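Local structure of alcohol oxidase (Myceliophthora thermophila, 6F74) at residues A[199-212]-A[296-308]. The protein binds FAD and, as an alcohol oxidase of the VAO-type flavoprotein family, probably oxidises alcohols with molecular oxygen. Numbering follows the deposited sequence.
Sequences WTGSAIHIDGAYQW and IVLSQHIKVHPNV. With FAD (flavin-adenine dinucleotide), chain I.
The carbonyl oxygen of S202 is gripped across the contact by V304 N (3.2 Å, almost straight) and within its own segment by W199 NE1, which reaches S202 O at 2.8 Å. The two donors come from opposite faces of the carbonyl plane, and the oxygen lies in the plane of the indole. With CG anti to the backbone N (chi1 -179°), W199 lays that indole over K303: K303 CG stands 3.6 Å from the centroid of the five-membered ring as a CH-pi contact, while the backbone N of G201 sits above the opposite face, out toward its rim. The indole's six-membered ring also turns its edge toward the face of H305, with the planes at 62°. With an alanine here, the indole N-H that S202 O accepts from is gone, and the aliphatic chain of K303 is likely to lose the ring it lies against.

From here strands 203-208 and 296-303 run antiparallel, joined by reciprocal backbone bonds between I204 and I302 and between I206 and Q300. On one side of the sheet, H205 and H301 form an offset stack, centroids 4.0 Å apart; a water bridges H205 NE2 to S299 OG. On the other side, I206 CD1 meets I302 CD1 at 3.8 Å, and I204 CG1 lies 3.7 Å from V304 CG1; helix 212-221 packs against this side, V215 on I206 and I302, V218 on I204. A second water donates to both D207 OD1 and L298 O, while D207 OD2 forms a salt bridge with R183.

Beyond the paired residues, strand 296-303 reaches the cofactor: V297 N donates to N1A of the FAD adenine and V297 O accepts from N6A, both at 2.9 Å. This is consistent with the antiparallel sheet of the FAD-binding domain in VAO-type oxidases, one strand of which here binds the adenine through its backbone.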
ATOM      1  N   TRP A 199      16.470 -14.919  15.877  1.00 31.81           N
ATOM      2  CA  TRP A 199      16.370 -13.529  16.295  1.00 31.32           C
ATOM      3  C   TRP A 199      16.325 -13.474  17.810  1.00 32.13           C
ATOM      4  O   TRP A 199      15.357 -13.948  18.412  1.00 32.20           O
ATOM      5  CB  TRP A 199      15.114 -12.876  15.712  1.00 30.06           C
ATOM      6  CG  TRP A 199      14.954 -11.418  16.098  1.00 29.58           C
ATOM      7  CD1 TRP A 199      14.047 -10.892  16.979  1.00 29.42           C
ATOM      8  CD2 TRP A 199      15.719 -10.316  15.604  1.00 29.24           C
ATOM      9  NE1 TRP A 199      14.206  -9.531  17.074  1.00 29.04           N
ATOM     10  CE2 TRP A 199      15.225  -9.149  16.239  1.00 28.91           C
ATOM     11  CE3 TRP A 199      16.786 -10.201  14.699  1.00 29.24           C
ATOM     12  CZ2 TRP A 199      15.752  -7.881  15.988  1.00 28.58           C
ATOM     13  CZ3 TRP A 199      17.319  -8.930  14.452  1.00 28.89           C
ATOM     14  CH2 TRP A 199      16.814  -7.800  15.124  1.00 28.58           C
ATOM     15  N   THR A 200      17.360 -12.879  18.418  1.00 32.78           N
ATOM     16  CA  THR A 200      17.376 -12.715  19.879  1.00 33.64           C
ATOM     17  C   THR A 200      17.387 -11.222  20.250  1.00 33.25           C
ATOM     18  O   THR A 200      17.735 -10.849  21.386  1.00 34.06           O
ATOM     19  CB  THR A 200      18.571 -13.444  20.495  1.00 35.06           C
ATOM     20  OG1 THR A 200      19.752 -12.991  19.807  1.00 35.06           O
ATOM     21  CG2 THR A 200      18.383 -15.008  20.447  1.00 35.69           C
ATOM     22  N   GLY A 201      16.993 -10.383  19.287  1.00 32.07           N
ATOM     23  CA  GLY A 201      16.823  -8.964  19.535  1.00 31.60           C
ATOM     24  C   GLY A 201      15.452  -8.675  20.087  1.00 31.18           C
ATOM     25  O   GLY A 201      14.692  -9.601  20.444  1.00 31.38           O
ATOM     26  N   SER A 202      15.130  -7.381  20.162  1.00 30.65           N
ATOM     27  CA  SER A 202      13.852  -6.941  20.696  1.00 30.28           C
ATOM     28  C   SER A 202      12.711  -7.157  19.695  1.00 29.19           C
ATOM     29  O   SER A 202      12.937  -7.429  18.500  1.00 28.62           O
ATOM     30  CB  SER A 202      13.934  -5.471  21.118  1.00 30.20           C
ATOM     31  OG  SER A 202      14.915  -5.242  22.114  1.00 31.28           O
ATOM     32  N   ALA A 203      11.486  -7.050  20.204  1.00 28.97           N
ATOM     33  CA  ALA A 203      10.297  -7.150  19.370  1.00 27.98           C
ATOM     34  C   ALA A 203       9.133  -6.311  19.879  1.00 27.64           C
ATOM     35  O   ALA A 203       9.161  -5.831  21.022  1.00 28.27           O
ATOM     36  CB  ALA A 203       9.889  -8.588  19.211  1.00 28.13           C
ATOM     37  N   ILE A 204       8.135  -6.116  19.000  1.00 26.68           N
ATOM     38  CA  ILE A 204       6.845  -5.587  19.408  1.00 26.37           C
ATOM     39  C   ILE A 204       5.748  -6.601  19.081  1.00 26.02           C
ATOM     40  O   ILE A 204       5.656  -7.085  17.942  1.00 25.45           O
ATOM     41  CB  ILE A 204       6.563  -4.178  18.836  1.00 25.67           C
ATOM     42  CG1 ILE A 204       7.550  -3.179  19.449  1.00 26.19           C
ATOM     43  CG2 ILE A 204       5.139  -3.756  19.160  1.00 25.35           C
ATOM     44  CD1 ILE A 204       7.366  -1.703  19.093  1.00 25.70           C
ATOM     45  N   HIS A 205       4.942  -6.936  20.098  1.00 26.45           N
ATOM     46  CA  HIS A 205       3.732  -7.725  19.913  1.00 26.12           C
ATOM     47  C   HIS A 205       2.625  -6.775  19.505  1.00 25.35           C
ATOM     48  O   HIS A 205       2.116  -6.001  20.317  1.00 25.55           O
ATOM     49  CB  HIS A 205       3.369  -8.489  21.194  1.00 26.98           C
ATOM     50  CG  HIS A 205       2.242  -9.470  21.007  1.00 26.74           C
ATOM     51  ND1 HIS A 205       1.674 -10.181  22.040  1.00 27.41           N
ATOM     52  CD2 HIS A 205       1.515  -9.763  19.906  1.00 25.92           C
ATOM     53  CE1 HIS A 205       0.690 -10.922  21.572  1.00 26.99           C
ATOM     54  NE2 HIS A 205       0.568 -10.685  20.280  1.00 26.10           N
ATOM     55  N   ILE A 206       2.281  -6.796  18.223  1.00 24.52           N
ATOM     56  CA  ILE A 206       1.179  -5.980  17.759  1.00 23.83           C
ATOM     57  C   ILE A 206      -0.077  -6.825  17.895  1.00 23.73           C
ATOM     58  O   ILE A 206      -0.395  -7.594  16.988  1.00 23.33           O
ATOM     59  CB  ILE A 206       1.385  -5.512  16.312  1.00 23.06           C
ATOM     60  CG1 ILE A 206       2.769  -4.865  16.157  1.00 23.22           C
ATOM     61  CG2 ILE A 206       0.284  -4.534  15.915  1.00 22.46           C
ATOM     62  CD1 ILE A 206       3.145  -4.522  14.716  1.00 22.57           C
ATOM     63  N   ASP A 207      -0.783  -6.675  19.023  1.00 24.16           N
ATOM     64  CA  ASP A 207      -1.895  -7.540  19.396  1.00 24.25           C
ATOM     65  C   ASP A 207      -3.208  -6.894  18.997  1.00 23.64           C
ATOM     66  O   ASP A 207      -4.037  -6.557  19.827  1.00 23.89           O
ATOM     67  CB  ASP A 207      -1.845  -7.841  20.912  1.00 25.21           C
ATOM     68  CG  ASP A 207      -2.611  -9.096  21.300  1.00 25.49           C
ATOM     69  OD1 ASP A 207      -3.255  -9.758  20.426  1.00 24.95           O
ATOM     70  OD2 ASP A 207      -2.564  -9.424  22.513  1.00 26.34           O
ATOM     71  N   GLY A 208      -3.394  -6.732  17.689  1.00 22.88           N
ATOM     72  CA  GLY A 208      -4.598  -6.119  17.146  1.00 22.30           C
ATOM     73  C   GLY A 208      -4.335  -5.514  15.779  1.00 21.63           C
ATOM     74  O   GLY A 208      -3.192  -5.435  15.335  1.00 21.61           O
ATOM     75  N   ALA A 209      -5.411  -5.089  15.112  1.00 21.12           N
ATOM     76  CA  ALA A 209      -5.313  -4.405  13.821  1.00 20.53           C
ATOM     77  C   ALA A 209      -4.973  -2.922  14.026  1.00 20.56           C
ATOM     78  O   ALA A 209      -5.715  -2.013  13.626  1.00 20.28           O
ATOM     79  CB  ALA A 209      -6.596  -4.540  13.064  1.00 20.09           C
ATOM     80  N   TYR A 210      -3.818  -2.700  14.656  1.00 20.97           N
ATOM     81  CA  TYR A 210      -3.327  -1.372  14.898  1.00 21.08           C
ATOM     82  C   TYR A 210      -2.827  -0.731  13.595  1.00 20.58           C
ATOM     83  O   TYR A 210      -2.597  -1.413  12.586  1.00 20.23           O
ATOM     84  CB  TYR A 210      -2.247  -1.407  15.978  1.00 21.74           C
ATOM     85  CG  TYR A 210      -2.796  -1.617  17.360  1.00 22.35           C
ATOM     86  CD1 TYR A 210      -3.253  -0.531  18.119  1.00 22.65           C
ATOM     87  CD2 TYR A 210      -2.872  -2.892  17.925  1.00 22.70           C
ATOM     88  CE1 TYR A 210      -3.765  -0.695  19.383  1.00 23.27           C
ATOM     89  CE2 TYR A 210      -3.376  -3.074  19.207  1.00 23.32           C
ATOM     90  CZ  TYR A 210      -3.830  -1.970  19.930  1.00 23.60           C
ATOM     91  OH  TYR A 210      -4.330  -2.131  21.213  1.00 24.30           O
ATOM     92  N   GLN A 211      -2.711   0.583  13.635  1.00 20.59           N
ATOM     93  CA  GLN A 211      -2.098   1.366  12.558  1.00 20.25           C
ATOM     94  C   GLN A 211      -0.643   1.599  12.935  1.00 20.59           C
ATOM     95  O   GLN A 211      -0.250   1.351  14.085  1.00 21.13           O
ATOM     96  CB  GLN A 211      -2.855   2.660  12.363  1.00 20.13           C
ATOM     97  CG  GLN A 211      -4.270   2.430  11.858  1.00 19.80           C
ATOM     98  CD  GLN A 211      -5.138   3.671  12.021  1.00 19.89           C
ATOM     99  OE1 GLN A 211      -5.627   3.931  13.112  1.00 20.29           O
ATOM    100  NE2 GLN A 211      -5.356   4.419  10.936  1.00 19.57           N
ATOM    101  N   TRP A 212       0.169   2.010  11.962  1.00 20.33           N
ATOM    102  CA  TRP A 212       1.580   2.312  12.243  1.00 20.65           C
ATOM    103  C   TRP A 212       1.767   3.393  13.310  1.00 21.13           C
ATOM    104  O   TRP A 212       2.694   3.292  14.148  1.00 21.66           O
ATOM    105  CB  TRP A 212       2.362   2.650  10.974  1.00 20.30           C
ATOM    106  CG  TRP A 212       2.704   1.399  10.273  1.00 20.13           C
ATOM    107  CD1 TRP A 212       2.232   0.978   9.086  1.00 19.68           C
ATOM    108  CD2 TRP A 212       3.554   0.361  10.774  1.00 20.52           C
ATOM    109  NE1 TRP A 212       2.743  -0.272   8.794  1.00 19.75           N
ATOM    110  CE2 TRP A 212       3.552  -0.672   9.823  1.00 20.27           C
ATOM    111  CE3 TRP A 212       4.314   0.209  11.935  1.00 21.12           C
ATOM    112  CZ2 TRP A 212       4.286  -1.840   9.986  1.00 20.60           C
ATOM    113  CZ3 TRP A 212       5.053  -0.960  12.094  1.00 21.46           C
ATOM    114  CH2 TRP A 212       5.028  -1.968  11.129  1.00 21.19           C
ATOM    115  N   ILE A 296      -7.401 -14.692   8.628  1.00 20.52           N
ATOM    116  CA  ILE A 296      -7.574 -13.384   9.266  1.00 20.28           C
ATOM    117  C   ILE A 296      -6.447 -13.176  10.275  1.00 20.69           C
ATOM    118  O   ILE A 296      -6.382 -13.875  11.291  1.00 21.19           O
ATOM    119  CB  ILE A 296      -8.927 -13.267  10.007  1.00 20.24           C
ATOM    120  CG1 ILE A 296     -10.099 -13.575   9.082  1.00 19.93           C
ATOM    121  CG2 ILE A 296      -9.107 -11.860  10.583  1.00 20.04           C
ATOM    122  CD1 ILE A 296     -11.324 -14.060   9.827  1.00 20.07           C
ATOM    123  N   VAL A 297      -5.586 -12.188  10.004  1.00 20.51           N
ATOM    124  CA  VAL A 297      -4.434 -11.934  10.855  1.00 20.91           C
ATOM    125  C   VAL A 297      -4.889 -11.170  12.109  1.00 21.04           C
ATOM    126  O   VAL A 297      -5.349 -10.022  12.039  1.00 20.68           O
ATOM    127  CB  VAL A 297      -3.307 -11.203  10.122  1.00 20.73           C
ATOM    128  CG1 VAL A 297      -2.097 -11.048  11.035  1.00 21.23           C
ATOM    129  CG2 VAL A 297      -2.916 -11.951   8.851  1.00 20.66           C
ATOM    130  N   LEU A 298      -4.771 -11.850  13.252  1.00 21.64           N
ATOM    131  CA  LEU A 298      -5.183 -11.299  14.539  1.00 21.93           C
ATOM    132  C   LEU A 298      -4.074 -10.521  15.207  1.00 22.26           C
ATOM    133  O   LEU A 298      -4.331  -9.548  15.923  1.00 22.32           O
ATOM    134  CB  LEU A 298      -5.629 -12.423  15.484  1.00 22.51           C
ATOM    135  CG  LEU A 298      -6.698 -13.383  14.959  1.00 22.32           C
ATOM    136  CD1 LEU A 298      -7.008 -14.430  15.984  1.00 22.98           C
ATOM    137  CD2 LEU A 298      -7.909 -12.630  14.437  1.00 21.70           C
ATOM    138  N   SER A 299      -2.847 -10.994  15.053  1.00 22.57           N
ATOM    139  CA  SER A 299      -1.707 -10.353  15.689  1.00 22.97           C
ATOM    140  C   SER A 299      -0.441 -10.715  14.935  1.00 23.04           C
ATOM    141  O   SER A 299      -0.383 -11.740  14.266  1.00 23.05           O
ATOM    142  CB  SER A 299      -1.598 -10.818  17.142  1.00 23.81           C
ATOM    143  OG  SER A 299      -1.013 -12.101  17.184  1.00 24.33           O
ATOM    144  N   GLN A 300       0.580  -9.879  15.054  1.00 23.15           N
ATOM    145  CA  GLN A 300       1.926 -10.266  14.622  1.00 23.43           C
ATOM    146  C   GLN A 300       2.922  -9.800  15.669  1.00 24.08           C
ATOM    147  O   GLN A 300       2.677  -8.868  16.457  1.00 24.16           O
ATOM    148  CB  GLN A 300       2.316  -9.674  13.244  1.00 22.80           C
ATOM    149  CG  GLN A 300       1.520 -10.215  12.032  1.00 22.25           C
ATOM    150  CD  GLN A 300       1.823  -9.503  10.698  1.00 21.67           C
ATOM    151  OE1 GLN A 300       2.253  -8.352  10.690  1.00 21.49           O
ATOM    152  NE2 GLN A 300       1.629 -10.204   9.580  1.00 21.45           N
ATOM    153  N   HIS A 301       4.053 -10.485  15.680  1.00 24.63           N
ATOM    154  CA  HIS A 301       5.232  -9.999  16.361  1.00 25.22           C
ATOM    155  C   HIS A 301       6.195  -9.502  15.276  1.00 24.87           C
ATOM    156  O   HIS A 301       6.419 -10.220  14.303  1.00 24.70           O
ATOM    157  CB  HIS A 301       5.905 -11.124  17.131  1.00 26.20           C
ATOM    158  CG  HIS A 301       5.175 -11.568  18.358  1.00 26.75           C
ATOM    159  ND1 HIS A 301       3.871 -12.023  18.349  1.00 26.43           N
ATOM    160  CD2 HIS A 301       5.616 -11.708  19.628  1.00 27.70           C
ATOM    161  CE1 HIS A 301       3.532 -12.407  19.575  1.00 27.14           C
ATOM    162  NE2 HIS A 301       4.572 -12.216  20.374  1.00 27.93           N
ATOM    163  N   ILE A 302       6.771  -8.302  15.452  1.00 24.81           N
ATOM    164  CA  ILE A 302       7.777  -7.754  14.540  1.00 24.57           C
ATOM    165  C   ILE A 302       9.124  -7.559  15.232  1.00 25.33           C
ATOM    166  O   ILE A 302       9.174  -7.182  16.397  1.00 25.85           O
ATOM    167  CB  ILE A 302       7.356  -6.400  13.901  1.00 23.79           C
ATOM    168  CG1 ILE A 302       6.966  -5.379  14.971  1.00 23.94           C
ATOM    169  CG2 ILE A 302       6.224  -6.616  12.900  1.00 23.05           C
ATOM    170  CD1 ILE A 302       6.918  -3.943  14.487  1.00 23.42           C
ATOM    171  N   LYS A 303      10.208  -7.785  14.488  1.00 25.44           N
ATOM    172  CA  LYS A 303      11.538  -7.342  14.903  1.00 26.03           C
ATOM    173  C   LYS A 303      11.520  -5.837  15.062  1.00 25.69           C
ATOM    174  O   LYS A 303      10.907  -5.117  14.250  1.00 24.88           O
ATOM    175  CB  LYS A 303      12.588  -7.667  13.845  1.00 26.03           C
ATOM    176  CG  LYS A 303      12.849  -9.117  13.617  1.00 26.51           C
ATOM    177  CD  LYS A 303      13.917  -9.306  12.540  1.00 26.55           C
ATOM    178  CE  LYS A 303      14.004 -10.744  12.042  1.00 26.91           C
ATOM    179  NZ  LYS A 303      14.288 -10.721  10.530  1.00 26.41           N
ATOM    180  N   VAL A 304      12.162  -5.361  16.118  1.00 26.37           N
ATOM    181  CA  VAL A 304      12.488  -3.935  16.240  1.00 26.22           C
ATOM    182  C   VAL A 304      13.983  -3.823  16.484  1.00 26.92           C
ATOM    183  O   VAL A 304      14.623  -4.772  16.935  1.00 27.68           O
ATOM    184  CB  VAL A 304      11.635  -3.177  17.278  1.00 26.32           C
ATOM    185  CG1 VAL A 304      10.201  -3.150  16.800  1.00 25.53           C
ATOM    186  CG2 VAL A 304      11.733  -3.768  18.676  1.00 27.30           C
ATOM    187  N   HIS A 305      14.537  -2.666  16.135  1.00 26.69           N
ATOM    188  CA  HIS A 305      15.969  -2.516  15.945  1.00 27.14           C
ATOM    189  C   HIS A 305      16.542  -1.406  16.814  1.00 27.64           C
ATOM    190  O   HIS A 305      15.859  -0.420  17.045  1.00 27.31           O
ATOM    191  CB  HIS A 305      16.220  -2.241  14.462  1.00 26.40           C
ATOM    192  CG  HIS A 305      15.749  -3.344  13.574  1.00 26.01           C
ATOM    193  ND1 HIS A 305      16.536  -4.423  13.240  1.00 26.46           N
ATOM    194  CD2 HIS A 305      14.551  -3.550  12.981  1.00 25.30           C
ATOM    195  CE1 HIS A 305      15.838  -5.244  12.478  1.00 26.04           C
ATOM    196  NE2 HIS A 305      14.628  -4.743  12.306  1.00 25.32           N
ATOM    197  N   PRO A 306      17.805  -1.541  17.260  1.00 28.48           N
ATOM    198  CA  PRO A 306      18.424  -0.480  18.062  1.00 29.03           C
ATOM    199  C   PRO A 306      18.309   0.892  17.392  1.00 28.31           C
ATOM    200  O   PRO A 306      18.449   0.992  16.173  1.00 27.63           O
ATOM    201  CB  PRO A 306      19.910  -0.903  18.130  1.00 29.84           C
ATOM    202  CG  PRO A 306      19.915  -2.380  17.864  1.00 30.02           C
ATOM    203  CD  PRO A 306      18.775  -2.597  16.900  1.00 28.95           C
ATOM    204  N   ASN A 307      18.048   1.929  18.187  1.00 28.53           N
ATOM    205  CA  ASN A 307      18.067   3.304  17.682  1.00 28.05           C
ATOM    206  C   ASN A 307      19.480   3.636  17.184  1.00 28.29           C
ATOM    207  O   ASN A 307      20.448   2.989  17.556  1.00 29.02           O
ATOM    208  CB  ASN A 307      17.614   4.331  18.744  1.00 28.44           C
ATOM    209  CG  ASN A 307      16.899   5.555  18.160  1.00 27.71           C
ATOM    210  OD1 ASN A 307      17.070   5.892  16.979  1.00 27.02           O
ATOM    211  ND2 ASN A 307      16.118   6.244  19.007  1.00 27.94           N
ATOM    212  N   VAL A 308      19.566   4.627  16.291  1.00 27.68           N
ATOM    213  CA  VAL A 308      20.854   5.088  15.762  1.00 27.86           C
ATOM    214  C   VAL A 308      21.225   6.390  16.442  1.00 28.30           C
ATOM    215  O   VAL A 308      20.359   7.055  17.028  1.00 28.26           O
ATOM    216  CB  VAL A 308      20.853   5.256  14.229  1.00 26.98           C
ATOM    217  CG1 VAL A 308      20.713   3.895  13.560  1.00 26.73           C
ATOM    218  CG2 VAL A 308      19.767   6.223  13.760  1.00 26.21           C
TER
HETATM  219  PA  FAD I 601      -6.994  -2.436   4.106  1.00 15.73           P
HETATM  220  O1A FAD I 601      -7.715  -1.769   2.937  1.00 16.33           O
HETATM  221  O2A FAD I 601      -7.704  -2.423   5.422  1.00 14.61           O
HETATM  222  O5B FAD I 601      -6.674  -3.919   3.668  1.00 13.82           O
HETATM  223  C5B FAD I 601      -5.799  -4.147   2.598  1.00 13.38           C
HETATM  224  C4B FAD I 601      -5.891  -5.607   2.191  1.00 12.87           C
HETATM  225  O4B FAD I 601      -5.426  -6.370   3.292  1.00 12.82           O
HETATM  226  C3B FAD I 601      -7.272  -6.132   1.891  1.00 12.31           C
HETATM  227  O3B FAD I 601      -7.125  -7.211   0.960  1.00 12.69           O
HETATM  228  C2B FAD I 601      -7.739  -6.730   3.195  1.00 12.77           C
HETATM  229  O2B FAD I 601      -8.616  -7.856   3.071  1.00 12.30           O
HETATM  230  C1B FAD I 601      -6.448  -7.221   3.790  1.00 12.89           C
HETATM  231  N9A FAD I 601      -6.362  -7.210   5.255  1.00 13.21           N
HETATM  232  C8A FAD I 601      -6.298  -6.130   6.046  1.00 14.09           C
HETATM  233  N7A FAD I 601      -6.186  -6.488   7.339  1.00 14.08           N
HETATM  234  C5A FAD I 601      -6.168  -7.817   7.367  1.00 13.77           C
HETATM  235  C6A FAD I 601      -6.054  -8.810   8.436  1.00 13.93           C
HETATM  236  N6A FAD I 601      -5.941  -8.348   9.702  1.00 14.13           N
HETATM  237  N1A FAD I 601      -6.084 -10.121   8.081  1.00 13.83           N
HETATM  238  C2A FAD I 601      -6.202 -10.503   6.783  1.00 14.21           C
HETATM  239  N3A FAD I 601      -6.288  -9.633   5.744  1.00 13.99           N
HETATM  240  C4A FAD I 601      -6.272  -8.298   5.993  1.00 13.66           C
HETATM  241  N1  FAD I 601       2.481   1.369   1.578  1.00 11.40           N
HETATM  242  C2  FAD I 601       3.825   1.380   1.730  1.00 11.65           C
HETATM  243  O2  FAD I 601       4.472   0.336   1.462  1.00 12.31           O
HETATM  244  N3  FAD I 601       4.486   2.464   2.184  1.00 11.81           N
HETATM  245  C4  FAD I 601       3.862   3.617   2.483  1.00 12.03           C
HETATM  246  O4  FAD I 601       4.479   4.625   2.885  1.00 13.38           O
HETATM  247  C4X FAD I 601       2.394   3.695   2.327  1.00 11.93           C
HETATM  248  N5  FAD I 601       1.716   4.827   2.602  1.00 11.39           N
HETATM  249  C5X FAD I 601       0.368   4.866   2.458  1.00 10.96           C
HETATM  250  C6  FAD I 601      -0.321   6.039   2.766  1.00  9.80           C
HETATM  251  C7  FAD I 601      -1.697   6.124   2.654  1.00  8.66           C
HETATM  252  C7M FAD I 601      -2.276   7.472   3.004  1.00  8.75           C
HETATM  253  C8  FAD I 601      -2.472   4.931   2.208  1.00  7.38           C
HETATM  254  C8M FAD I 601      -3.991   4.923   2.103  1.00  4.60           C
HETATM  255  C9  FAD I 601      -1.787   3.766   1.876  1.00  9.18           C
HETATM  256  C9A FAD I 601      -0.390   3.667   1.988  1.00 10.70           C
HETATM  257  N10 FAD I 601       0.339   2.483   1.689  1.00 12.01           N
HETATM  258  C10 FAD I 601       1.732   2.475   1.844  1.00 11.68           C
HETATM  259  C1' FAD I 601      -0.298   1.266   1.132  1.00 13.09           C
HETATM  260  C2' FAD I 601      -0.645   0.128   2.033  1.00 14.05           C
HETATM  261  O2' FAD I 601       0.542  -0.639   2.221  1.00 13.99           O
HETATM  262  C3' FAD I 601      -1.689  -0.760   1.348  1.00 15.12           C
HETATM  263  O3' FAD I 601      -2.811   0.009   0.877  1.00 16.26           O
HETATM  264  C4' FAD I 601      -2.174  -1.875   2.265  1.00 15.51           C
HETATM  265  O4' FAD I 601      -3.134  -2.679   1.575  1.00 16.74           O
HETATM  266  C5' FAD I 601      -2.769  -1.316   3.548  1.00 15.36           C
HETATM  267  O5' FAD I 601      -3.203  -2.368   4.392  1.00 15.25           O
HETATM  268  P   FAD I 601      -4.409  -1.975   5.339  1.00 15.53           P
HETATM  269  O1P FAD I 601      -4.110  -0.674   6.032  1.00 15.56           O
HETATM  270  O2P FAD I 601      -4.723  -3.193   6.142  1.00 17.65           O
HETATM  271  O3P FAD I 601      -5.552  -1.701   4.226  1.00 15.91           O
HETATM  272  O   HOH W   1      -1.233 -12.759  19.829  1.00 21.47           O
HETATM  273  O   HOH W   2      -5.079  -9.682  18.538  1.00 15.49           O